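Local coordinates for HpcH/HpaI aldolase (Desulfitobacterium hafniense, PDB 3QZ6), which belongs to the HpcH/HpaI aldolase family and folds as a closed barrel of eight parallel strands wrapped in helices, at residues C196-Y201 / V226-Q231; L182-I185 / E189-K192. All coordinates share one frame; numbering follows the deposited sequence.

Overall arrangement
Both contacts use helix 191-207 of the barrel's outer layer, and their centres lie about 17 Å apart. Contact 2 is a surface contact at the start of that helix, its centre about 23 Å from that of the chain, where the loop after helix 175-181 folds against it. Contact 1 lies further along the helix and deeper, its centre about 16 Å from that of the chain, and reaches the end of helix 223-227; it is partly buried. Their chemistry differs accordingly: contact 1 joins a salt bridge to the packing of a buried tyrosine, whereas contact 2 has no hydrogen bond across it and relies on apolar and CH-pi packing. Cys196 and Leu182 touch where the two meet.

Contact 1: C196-Y201 / V226-Q231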
loop_
_atom_site.group_PDB
_atom_site.type_symbol
_atom_site.label_atom_id
_atom_site.label_comp_id
_atom_site.label_asym_id
_atom_site.label_seq_id
_atom_site.Cartn_x
_atom_site.Cartn_y
_atom_site.Cartn_z
ATOM N N CYS A 196 16.948 17.851 -22.541
ATOM C CA CYS A 196 15.529 18.081 -22.794
ATOM C C CYS A 196 14.881 18.831 -21.630
ATOM O O CYS A 196 14.151 19.804 -21.828
ATOM C CB CYS A 196 14.788 16.756 -23.034
ATOM S SG CYS A 196 15.226 15.904 -24.572
ATOM N N TYR A 197 15.138 18.373 -20.410
ATOM C CA TYR A 197 14.554 19.025 -19.240
ATOM C C TYR A 197 14.890 20.509 -19.248
ATOM O O TYR A 197 14.022 21.355 -19.030
ATOM C CB TYR A 197 15.084 18.408 -17.946
ATOM C CG TYR A 197 14.698 16.966 -17.708
ATOM C CD1 TYR A 197 13.643 16.374 -18.395
ATOM C CD2 TYR A 197 15.391 16.200 -16.779
ATOM C CE1 TYR A 197 13.294 15.047 -18.157
ATOM C CE2 TYR A 197 15.049 14.885 -16.534
ATOM C CZ TYR A 197 14.001 14.317 -17.218
ATOM O OH TYR A 197 13.691 13.002 -16.959
ATOM N N GLU A 198 16.164 20.814 -19.490
ATOM C CA GLU A 198 16.635 22.196 -19.473
ATOM C C GLU A 198 15.905 23.038 -20.509
ATOM O O GLU A 198 15.495 24.165 -20.221
ATOM C CB GLU A 198 18.149 22.268 -19.717
ATOM C CG GLU A 198 19.015 21.618 -18.638
ATOM C CD GLU A 198 19.203 22.499 -17.409
ATOM O OE1 GLU A 198 18.382 23.419 -17.195
ATOM O OE2 GLU A 198 20.177 22.270 -16.655
ATOM N N LYS A 199 15.765 22.497 -21.716
ATOM C CA LYS A 199 15.080 23.211 -22.790
ATOM C C LYS A 199 13.650 23.511 -22.384
ATOM O O LYS A 199 13.147 24.605 -22.610
ATOM C CB LYS A 199 15.084 22.410 -24.091
ATOM C CG LYS A 199 16.391 22.461 -24.858
ATOM C CD LYS A 199 16.332 21.592 -26.106
ATOM C CE LYS A 199 17.670 21.589 -26.831
ATOM N NZ LYS A 199 17.692 20.607 -27.942
ATOM N N VAL A 200 12.988 22.534 -21.779
ATOM C CA VAL A 200 11.604 22.736 -21.383
ATOM C C VAL A 200 11.495 23.755 -20.251
ATOM O O VAL A 200 10.604 24.603 -20.250
ATOM C CB VAL A 200 10.930 21.409 -20.971
ATOM C CG1 VAL A 200 9.549 21.691 -20.352
ATOM C CG2 VAL A 200 10.826 20.491 -22.184
ATOM N N TYR A 201 12.402 23.678 -19.287
ATOM C CA TYR A 201 12.386 24.631 -18.180
ATOM C C TYR A 201 12.582 26.082 -18.669
ATOM O O TYR A 201 11.927 27.010 -18.189
ATOM C CB TYR A 201 13.443 24.261 -17.135
ATOM C CG TYR A 201 12.984 23.221 -16.121
ATOM C CD1 TYR A 201 11.768 22.566 -16.253
ATOM C CD2 TYR A 201 13.771 22.918 -15.020
ATOM C CE1 TYR A 201 11.350 21.622 -15.309
ATOM C CE2 TYR A 201 13.375 21.979 -14.081
ATOM C CZ TYR A 201 12.167 21.333 -14.231
ATOM O OH TYR A 201 11.789 20.415 -13.277
ATOM N N VAL A 226 14.747 21.232 -7.583
ATOM C CA VAL A 226 14.551 22.268 -6.575
ATOM C C VAL A 226 15.507 23.448 -6.804
ATOM O O VAL A 226 15.101 24.612 -6.723
ATOM C CB VAL A 226 14.692 21.691 -5.152
ATOM C CG1 VAL A 226 14.791 22.807 -4.115
ATOM C CG2 VAL A 226 13.504 20.755 -4.844
ATOM N N GLU A 227 16.765 23.144 -7.113
ATOM C CA GLU A 227 17.749 24.179 -7.476
ATOM C C GLU A 227 17.240 25.074 -8.603
ATOM O O GLU A 227 17.553 26.266 -8.666
ATOM C CB GLU A 227 19.048 23.535 -7.967
ATOM C CG GLU A 227 20.034 23.136 -6.897
ATOM C CD GLU A 227 21.323 22.588 -7.490
ATOM O OE1 GLU A 227 21.320 22.199 -8.682
ATOM O OE2 GLU A 227 22.338 22.553 -6.765
ATOM N N ARG A 228 16.469 24.484 -9.508
ATOM C CA ARG A 228 16.044 25.193 -10.704
ATOM C C ARG A 228 14.654 25.822 -10.579
ATOM O O ARG A 228 14.088 26.286 -11.561
ATOM C CB ARG A 228 16.149 24.265 -11.915
ATOM C CG ARG A 228 17.602 24.018 -12.315
ATOM C CD ARG A 228 17.774 22.813 -13.217
ATOM N NE ARG A 228 19.178 22.661 -13.589
ATOM C CZ ARG A 228 20.127 22.227 -12.764
ATOM N NH1 ARG A 228 19.826 21.896 -11.512
ATOM N NH2 ARG A 228 21.384 22.129 -13.187
ATOM N N GLY A 229 14.122 25.852 -9.362
ATOM C CA GLY A 229 12.891 26.575 -9.089
ATOM C C GLY A 229 11.622 25.782 -9.363
ATOM O O GLY A 229 10.536 26.344 -9.444
ATOM N N ALA A 230 11.758 24.473 -9.522
ATOM C CA ALA A 230 10.589 23.617 -9.724
ATOM C C ALA A 230 9.732 23.595 -8.459
ATOM O O ALA A 230 10.231 23.272 -7.384
ATOM C CB ALA A 230 11.037 22.219 -10.068
ATOM N N GLN A 231 8.449 23.934 -8.582
ATOM C CA GLN A 231 7.544 23.884 -7.430
ATOM C C GLN A 231 6.736 22.584 -7.343
ATOM O O GLN A 231 6.332 22.170 -6.247
ATOM C CB GLN A 231 6.568 25.056 -7.450
ATOM C CG GLN A 231 7.181 26.434 -7.360
ATOM C CD GLN A 231 6.122 27.513 -7.498
ATOM O OE1 GLN A 231 5.986 28.132 -8.552
ATOM N NE2 GLN A 231 5.342 27.723 -6.432
#
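Glu198 sets CG anti to its carbonyl carbon (chi1 -64°) and bends at chi2 (-80°), which turns its carboxylate toward Arg228, whose chain runs extended from CG to NE and meets it at about a right angle. Arg228 NE donates to Glu198 OE2 over 3.2 Å in a salt bridge with an N-H...O angle of 150°. The bond comes from above the carboxylate plane, and OE2 is tilted out of the guanidinium plane as well. Arg228 NH1 also forms a salt bridge to Glu227 OE1 at 3.2 Å, its hydrogen bond weak, and the arginine links two carboxylates in a network; Trp224 O accepts a further bond from NH1, and the Trp224 ring gives a cation-pi contact. Here helix 223-227 of the alpha/beta barrel ends in a Schellman motif, with Gly229 at C-prime, and the chain turns toward strand 232-237. Beside the salt bridge, the Tyr201 ring meets this turn obliquely: its CD2 lies 4.1 Å from Arg228 CB, and its OH lies 3.8 Å from Ala230 CB. The hydroxyl of this buried tyrosine is satisfied by a hydrogen bond to Gly212 O of strand 210-215, which ties the end of the ring to the barrel wall.

Contact 2: L182-I185 / E189-K192; sequences LGII and EHPK
Ile184 lays its terminal methyl over one face of the His190 imidazole, the two side chains crossing at about a right angle. CD1 stands 3.8 Å from the ring centroid and 25° off the normal, a CH-pi contact displaced toward the rim; its closest ring atom is His190 CG, 3.5 Å from Ile184 CD1, and His190 CB is almost as near. Ile184 reaches this position with CG1 held between its backbone N and carbonyl carbon (chi1 47°). Pro191 CD lies against the opposite face, 3.2 Å above the His190 ring plane and likewise offset toward the rim, so one atom flanks each face, and Lys192 N lies at the ring's edge. This loop joins helix 175-181 to helix 191-207 on the outside of the TIM barrel: Gly183, with positive phi, closes the first helix in a Schellman motif, and His190 occupies the N-cap position of the second. Two residues before Ile184, Leu182 brings its CD1 against the backbone of Lys192, coming within 4.1 Å of Lys192 O, and the same side chain also packs on Val193 and Cys196. The lysine chain runs alongside the loop, its bend at chi3 (107°) carrying NZ toward Leu182 O, just past the end of helix 175-181. There Lys192 NZ lies 3.8 Å from Leu182 O, a distance that leaves at most a weak electrostatic attraction, probably helped by the negative end of the helix dipole.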
loop_
_atom_site.group_PDB
_atom_site.type_symbol
_atom_site.label_atom_id
_atom_site.label_comp_id
_atom_site.label_asym_id
_atom_site.label_seq_id
_atom_site.Cartn_x
_atom_site.Cartn_y
_atom_site.Cartn_z
ATOM N N LEU A 182 14.159 9.103 -27.202
ATOM C CA LEU A 182 15.546 9.454 -27.511
ATOM C C LEU A 182 16.351 8.236 -27.957
ATOM O O LEU A 182 17.548 8.337 -28.224
ATOM C CB LEU A 182 16.217 10.098 -26.295
ATOM C CG LEU A 182 15.775 11.531 -25.998
ATOM C CD1 LEU A 182 16.021 11.873 -24.539
ATOM C CD2 LEU A 182 16.480 12.530 -26.945
ATOM N N GLY A 183 15.693 7.083 -28.021
ATOM C CA GLY A 183 16.351 5.854 -28.426
ATOM C C GLY A 183 17.182 5.219 -27.325
ATOM O O GLY A 183 17.933 4.287 -27.584
ATOM N N ILE A 184 17.044 5.713 -26.097
ATOM C CA ILE A 184 17.778 5.165 -24.959
ATOM C C ILE A 184 16.820 4.793 -23.818
ATOM O O ILE A 184 16.992 5.217 -22.677
ATOM C CB ILE A 184 18.818 6.168 -24.443
ATOM C CG1 ILE A 184 18.185 7.554 -24.307
ATOM C CG2 ILE A 184 20.002 6.254 -25.407
ATOM C CD1 ILE A 184 19.069 8.576 -23.619
ATOM N N ILE A 185 15.806 3.998 -24.135
ATOM C CA ILE A 185 14.760 3.697 -23.173
ATOM C C ILE A 185 15.334 3.205 -21.848
ATOM O O ILE A 185 16.186 2.315 -21.819
ATOM C CB ILE A 185 13.745 2.676 -23.740
ATOM C CG1 ILE A 185 12.661 2.370 -22.705
ATOM C CG2 ILE A 185 14.449 1.393 -24.167
ATOM C CD1 ILE A 185 11.527 1.505 -23.249
ATOM N N GLU A 189 18.795 8.828 -16.543
ATOM C CA GLU A 189 19.753 9.775 -15.988
ATOM C C GLU A 189 20.756 10.229 -17.049
ATOM O O GLU A 189 21.715 10.931 -16.747
ATOM C CB GLU A 189 20.469 9.187 -14.769
ATOM C CG GLU A 189 19.537 8.852 -13.609
ATOM C CD GLU A 189 18.854 10.075 -13.020
ATOM O OE1 GLU A 189 19.447 11.174 -13.065
ATOM O OE2 GLU A 189 17.720 9.934 -12.510
ATOM N N HIS A 190 20.505 9.843 -18.297
ATOM C CA HIS A 190 21.373 10.208 -19.417
ATOM C C HIS A 190 21.422 11.723 -19.638
ATOM O O HIS A 190 20.417 12.416 -19.494
ATOM C CB HIS A 190 20.876 9.520 -20.686
ATOM C CG HIS A 190 21.843 9.574 -21.826
ATOM N ND1 HIS A 190 22.600 8.487 -22.210
ATOM C CD2 HIS A 190 22.169 10.577 -22.673
ATOM C CE1 HIS A 190 23.356 8.822 -23.239
ATOM N NE2 HIS A 190 23.113 10.085 -23.541
ATOM N N PRO A 191 22.603 12.248 -19.991
ATOM C CA PRO A 191 22.733 13.680 -20.267
ATOM C C PRO A 191 21.727 14.189 -21.300
ATOM O O PRO A 191 21.240 15.308 -21.148
ATOM C CB PRO A 191 24.158 13.795 -20.807
ATOM C CG PRO A 191 24.889 12.702 -20.107
ATOM C CD PRO A 191 23.905 11.561 -20.006
ATOM N N LYS A 192 21.417 13.395 -22.324
ATOM C CA LYS A 192 20.448 13.817 -23.342
ATOM C C LYS A 192 19.067 14.081 -22.736
ATOM O O LYS A 192 18.338 14.967 -23.179
ATOM C CB LYS A 192 20.335 12.784 -24.467
ATOM C CG LYS A 192 21.513 12.763 -25.436
ATOM C CD LYS A 192 21.391 11.593 -26.414
ATOM C CE LYS A 192 21.015 12.052 -27.819
ATOM N NZ LYS A 192 20.305 10.977 -28.576
#